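Hyaluronoglucosaminidase (Apis mellifera, PDB 1FCQ) hydrolyses hyaluronan as a family 56 glycosidase of bee venom, where it is also a major allergen. Local coordinates at residues F29-S33 with E34-I38; D146-V149 with E150-A153. All blocks are in the same frame, centred on the assembly; numbering follows the deposited sequence.

How the contacts relate
Each contact is local, made within one unbroken run of chain, and the two follow in series, neither nesting nor crossing. Strand 12-16 of the barrel comes first; soon after it contact 1 (29-38) closes the short helix 31-34 with a turn and leads toward strand 51-55. Its inner side chains touch strand 12-16 and helix 310-328, so an early part of the chain is joined to the last helix. Contact 2 (146-153) closes no loop: it is the first two turns of helix 146-175, packed against helix 127-140. The centres lie about 55 Å apart on opposite sides of the chain's centre, with nearest atoms about 41 Å apart.

Contact 1 (F29-S33 with E34-I38); sequences FEEVS and EKYGI
Val32 and Ile38 form the close-packed side of this turn: CG1 of Val32 lies 3.6 Å from CB of Ile38, the two side chains meeting at a slant. Beside them Val32 O accepts from Ile38 N at 3.1 Å, with the donor 26° off the carbonyl plane. Both side chains touch Trp15 of strand 12-16. Glu31 O is gripped twice, by Lys35 N at 2.9 Å and by Tyr36 N at 3.1 Å, the latter nearly in line with the carbonyl. Here the short helix 31-34 ends: Tyr36 N reaches back five residues and Ile38 N six, and Gly37 leaves helical geometry with positive phi (72°). Glu31 and Tyr36 run side by side, CG of Glu31 3.8 Å from CE1 of Tyr36, and their polar ends meet helix 310-328: Arg317 forms a salt bridge with Glu31, and Asn321 bonds to both. Lys35 CB sits over the centre of the Tyr36 ring. On the looser side, Glu34 extends beyond CG (chi2 -175°), and its OE1 touches the Glu30 side chain only at CB, 3.7 Å away. At the turn's backbone, away from these, a water donates to Ser33 O at 2.9 Å and more weakly to Glu34 O.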
loop_
_atom_site.group_PDB
_atom_site.type_symbol
_atom_site.label_atom_id
_atom_site.label_comp_id
_atom_site.label_asym_id
_atom_site.label_seq_id
_atom_site.Cartn_x
_atom_site.Cartn_y
_atom_site.Cartn_z
ATOM N N PHE A 29 -24.422 2.181 3.737
ATOM C CA PHE A 29 -23.711 2.764 2.613
ATOM C C PHE A 29 -24.022 2.129 1.277
ATOM O O PHE A 29 -23.156 2.030 0.398
ATOM C CB PHE A 29 -22.190 2.719 2.927
ATOM C CG PHE A 29 -21.845 3.785 3.945
ATOM C CD1 PHE A 29 -22.048 3.563 5.294
ATOM C CD2 PHE A 29 -21.337 5.009 3.526
ATOM C CE1 PHE A 29 -21.751 4.538 6.232
ATOM C CE2 PHE A 29 -21.036 5.983 4.466
ATOM C CZ PHE A 29 -21.223 5.749 5.813
ATOM N N GLU A 30 -25.299 1.844 0.992
ATOM C CA GLU A 30 -25.689 1.290 -0.295
ATOM C C GLU A 30 -25.436 2.241 -1.455
ATOM O O GLU A 30 -25.211 1.810 -2.578
ATOM C CB GLU A 30 -27.163 0.869 -0.302
ATOM C CG GLU A 30 -27.542 -0.013 0.870
ATOM C CD GLU A 30 -28.183 0.715 2.031
ATOM O OE1 GLU A 30 -27.868 1.901 2.279
ATOM O OE2 GLU A 30 -29.027 0.059 2.690
ATOM N N GLU A 31 -25.417 3.553 -1.231
ATOM C CA GLU A 31 -25.188 4.522 -2.276
ATOM C C GLU A 31 -23.807 4.404 -2.904
ATOM O O GLU A 31 -23.676 4.813 -4.052
ATOM C CB GLU A 31 -25.426 5.964 -1.823
ATOM C CG GLU A 31 -24.493 6.430 -0.730
ATOM C CD GLU A 31 -25.016 6.171 0.661
ATOM O OE1 GLU A 31 -24.794 7.056 1.522
ATOM O OE2 GLU A 31 -25.651 5.135 0.947
ATOM N N VAL A 32 -22.834 3.812 -2.198
ATOM C CA VAL A 32 -21.521 3.632 -2.834
ATOM C C VAL A 32 -21.629 2.999 -4.208
ATOM O O VAL A 32 -21.071 3.505 -5.170
ATOM C CB VAL A 32 -20.665 2.738 -1.906
ATOM C CG1 VAL A 32 -19.381 2.274 -2.557
ATOM C CG2 VAL A 32 -20.330 3.538 -0.650
ATOM N N SER A 33 -22.335 1.866 -4.280
ATOM C CA SER A 33 -22.501 1.153 -5.533
ATOM C C SER A 33 -23.782 1.563 -6.242
ATOM O O SER A 33 -23.777 1.642 -7.474
ATOM C CB SER A 33 -22.524 -0.357 -5.277
ATOM O OG SER A 33 -23.453 -0.723 -4.279
ATOM N N GLU A 34 -24.839 1.850 -5.477
ATOM C CA GLU A 34 -26.121 2.139 -6.133
ATOM C C GLU A 34 -26.183 3.501 -6.798
ATOM O O GLU A 34 -26.871 3.639 -7.820
ATOM C CB GLU A 34 -27.273 1.959 -5.149
ATOM C CG GLU A 34 -27.360 0.558 -4.571
ATOM C CD GLU A 34 -28.576 0.335 -3.692
ATOM O OE1 GLU A 34 -29.224 1.328 -3.296
ATOM O OE2 GLU A 34 -28.875 -0.841 -3.388
ATOM N N LYS A 35 -25.504 4.501 -6.241
ATOM C CA LYS A 35 -25.545 5.826 -6.849
ATOM C C LYS A 35 -24.250 6.230 -7.530
ATOM O O LYS A 35 -24.251 6.911 -8.558
ATOM C CB LYS A 35 -25.921 6.888 -5.806
ATOM C CG LYS A 35 -27.282 6.688 -5.166
ATOM C CD LYS A 35 -27.671 7.870 -4.291
ATOM C CE LYS A 35 -29.065 7.682 -3.708
ATOM N NZ LYS A 35 -29.443 8.832 -2.837
ATOM N N TYR A 36 -23.106 5.840 -6.954
ATOM C CA TYR A 36 -21.825 6.332 -7.442
ATOM C C TYR A 36 -21.038 5.407 -8.335
ATOM O O TYR A 36 -19.953 5.786 -8.773
ATOM C CB TYR A 36 -21.017 6.810 -6.211
ATOM C CG TYR A 36 -21.823 7.837 -5.422
ATOM C CD1 TYR A 36 -22.095 7.662 -4.083
ATOM C CD2 TYR A 36 -22.373 8.942 -6.070
ATOM C CE1 TYR A 36 -22.847 8.574 -3.361
ATOM C CE2 TYR A 36 -23.116 9.861 -5.347
ATOM C CZ TYR A 36 -23.369 9.671 -4.020
ATOM O OH TYR A 36 -24.115 10.597 -3.326
ATOM N N GLY A 37 -21.527 4.190 -8.528
ATOM C CA GLY A 37 -20.909 3.248 -9.448
ATOM C C GLY A 37 -19.595 2.666 -8.957
ATOM O O GLY A 37 -18.797 2.180 -9.762
ATOM N N ILE A 38 -19.395 2.721 -7.645
ATOM C CA ILE A 38 -18.156 2.175 -7.068
ATOM C C ILE A 38 -18.374 0.699 -6.775
ATOM O O ILE A 38 -19.463 0.283 -6.358
ATOM C CB ILE A 38 -17.825 2.937 -5.775
ATOM C CG1 ILE A 38 -17.531 4.405 -6.107
ATOM C CG2 ILE A 38 -16.651 2.292 -5.045
ATOM C CD1 ILE A 38 -17.661 5.332 -4.898
HETATM O O HOH W 1 -24.406 3.438 -9.624
#

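Contact 2 (D146-V149 with E150-A153)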
loop_
_atom_site.group_PDB
_atom_site.type_symbol
_atom_site.label_atom_id
_atom_site.label_comp_id
_atom_site.label_asym_id
_atom_site.label_seq_id
_atom_site.Cartn_x
_atom_site.Cartn_y
_atom_site.Cartn_z
ATOM N N ASP A 146 35.683 -1.814 6.583
ATOM C CA ASP A 146 34.410 -1.103 6.558
ATOM C C ASP A 146 33.645 -1.250 5.255
ATOM O O ASP A 146 32.421 -1.426 5.311
ATOM C CB ASP A 146 34.632 0.365 6.921
ATOM C CG ASP A 146 33.337 1.073 7.257
ATOM O OD1 ASP A 146 32.984 2.017 6.521
ATOM O OD2 ASP A 146 32.669 0.689 8.238
ATOM N N GLN A 147 34.308 -1.220 4.104
ATOM C CA GLN A 147 33.598 -1.386 2.835
ATOM C C GLN A 147 32.935 -2.755 2.782
ATOM O O GLN A 147 31.772 -2.873 2.381
ATOM C CB GLN A 147 34.528 -1.186 1.640
ATOM C CG GLN A 147 33.813 -1.291 0.299
ATOM C CD GLN A 147 34.706 -0.938 -0.873
ATOM O OE1 GLN A 147 35.730 -1.581 -1.111
ATOM N NE2 GLN A 147 34.312 0.097 -1.609
ATOM N N ARG A 148 33.639 -3.794 3.215
ATOM C CA ARG A 148 33.117 -5.150 3.246
ATOM C C ARG A 148 31.900 -5.226 4.170
ATOM O O ARG A 148 30.889 -5.842 3.832
ATOM C CB ARG A 148 34.209 -6.141 3.633
ATOM C CG ARG A 148 33.811 -7.603 3.523
ATOM C CD ARG A 148 35.017 -8.492 3.314
ATOM N NE ARG A 148 34.783 -9.863 2.944
ATOM C CZ ARG A 148 33.806 -10.476 2.310
ATOM N NH1 ARG A 148 32.724 -9.839 1.884
ATOM N NH2 ARG A 148 33.866 -11.789 2.088
ATOM N N VAL A 149 32.013 -4.583 5.335
ATOM C CA VAL A 149 30.893 -4.572 6.283
ATOM C C VAL A 149 29.666 -3.933 5.647
ATOM O O VAL A 149 28.580 -4.511 5.727
ATOM C CB VAL A 149 31.275 -3.803 7.562
ATOM C CG1 VAL A 149 30.037 -3.535 8.421
ATOM C CG2 VAL A 149 32.320 -4.547 8.377
ATOM N N GLU A 150 29.815 -2.735 5.090
ATOM C CA GLU A 150 28.687 -2.033 4.482
ATOM C C GLU A 150 28.055 -2.841 3.356
ATOM O O GLU A 150 26.826 -2.965 3.249
ATOM C CB GLU A 150 29.165 -0.675 3.954
ATOM C CG GLU A 150 29.503 0.278 5.108
ATOM C CD GLU A 150 28.237 0.727 5.820
ATOM O OE1 GLU A 150 27.128 0.533 5.270
ATOM O OE2 GLU A 150 28.342 1.281 6.928
ATOM N N GLN A 151 28.907 -3.378 2.492
ATOM C CA GLN A 151 28.464 -4.192 1.349
ATOM C C GLN A 151 27.680 -5.415 1.786
ATOM O O GLN A 151 26.621 -5.780 1.238
ATOM C CB GLN A 151 29.746 -4.538 0.611
ATOM C CG GLN A 151 29.892 -5.725 -0.296
ATOM C CD GLN A 151 31.335 -5.839 -0.780
ATOM O OE1 GLN A 151 32.034 -6.817 -0.527
ATOM N NE2 GLN A 151 31.797 -4.808 -1.480
ATOM N N GLU A 152 28.178 -6.104 2.810
ATOM C CA GLU A 152 27.535 -7.283 3.369
ATOM C C GLU A 152 26.193 -6.933 4.008
ATOM O O GLU A 152 25.202 -7.635 3.811
ATOM C CB GLU A 152 28.477 -7.957 4.368
ATOM C CG GLU A 152 27.925 -9.239 4.970
ATOM C CD GLU A 152 27.863 -10.408 4.004
ATOM O OE1 GLU A 152 28.219 -10.218 2.830
ATOM O OE2 GLU A 152 27.457 -11.509 4.417
ATOM N N ALA A 153 26.133 -5.851 4.772
ATOM C CA ALA A 153 24.903 -5.417 5.410
ATOM C C ALA A 153 23.795 -5.198 4.374
ATOM O O ALA A 153 22.680 -5.694 4.538
ATOM C CB ALA A 153 25.144 -4.115 6.170
HETATM O O HOH W 2 30.535 2.908 7.377
HETATM O O HOH W 3 31.074 -7.662 1.793
HETATM O O HOH W 4 30.364 -11.191 1.535
#
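Glu150 meets Asp146 one helical turn back, the two side chains side by side, their carboxylate planes 70° apart. Its N-H bonds to Asp146 O at 2.9 Å, and its chain bends at chi2 (-71°), bringing OE2 to a water 2.8 Å away; that water also donates to Asp146 OD1 at 2.7 Å. Arg138 of helix 127-140 makes a salt bridge with Asp146 OD2 and a long, weak ion pair with Glu150. Gln151 continues the i to i+4 ladder through its N and Gln147 O, while its extended side chain slants across Arg148, amide and guanidinium planes 59° apart. Gln151 OE1 stays 3.9 Å from Arg148 NH1; a water spans that gap, donating to OE1 at 2.6 Å and to Arg148 O, and accepting from NH1 in the guanidinium plane. Glu152 N bonds to Arg148 O, and a further water donates to Glu152 OE1 at 2.7 Å and accepts from Arg148 NH1. Glu152 OE2 has its salt bridges with Arg155 and Arg156. Ala153 N bonds to Val149 O at 2.9 Å; both residues pack on Val134 of helix 127-140. Polar ends are thus joined through water, and Arg138 probably eases the repulsion between Asp146 and Glu150.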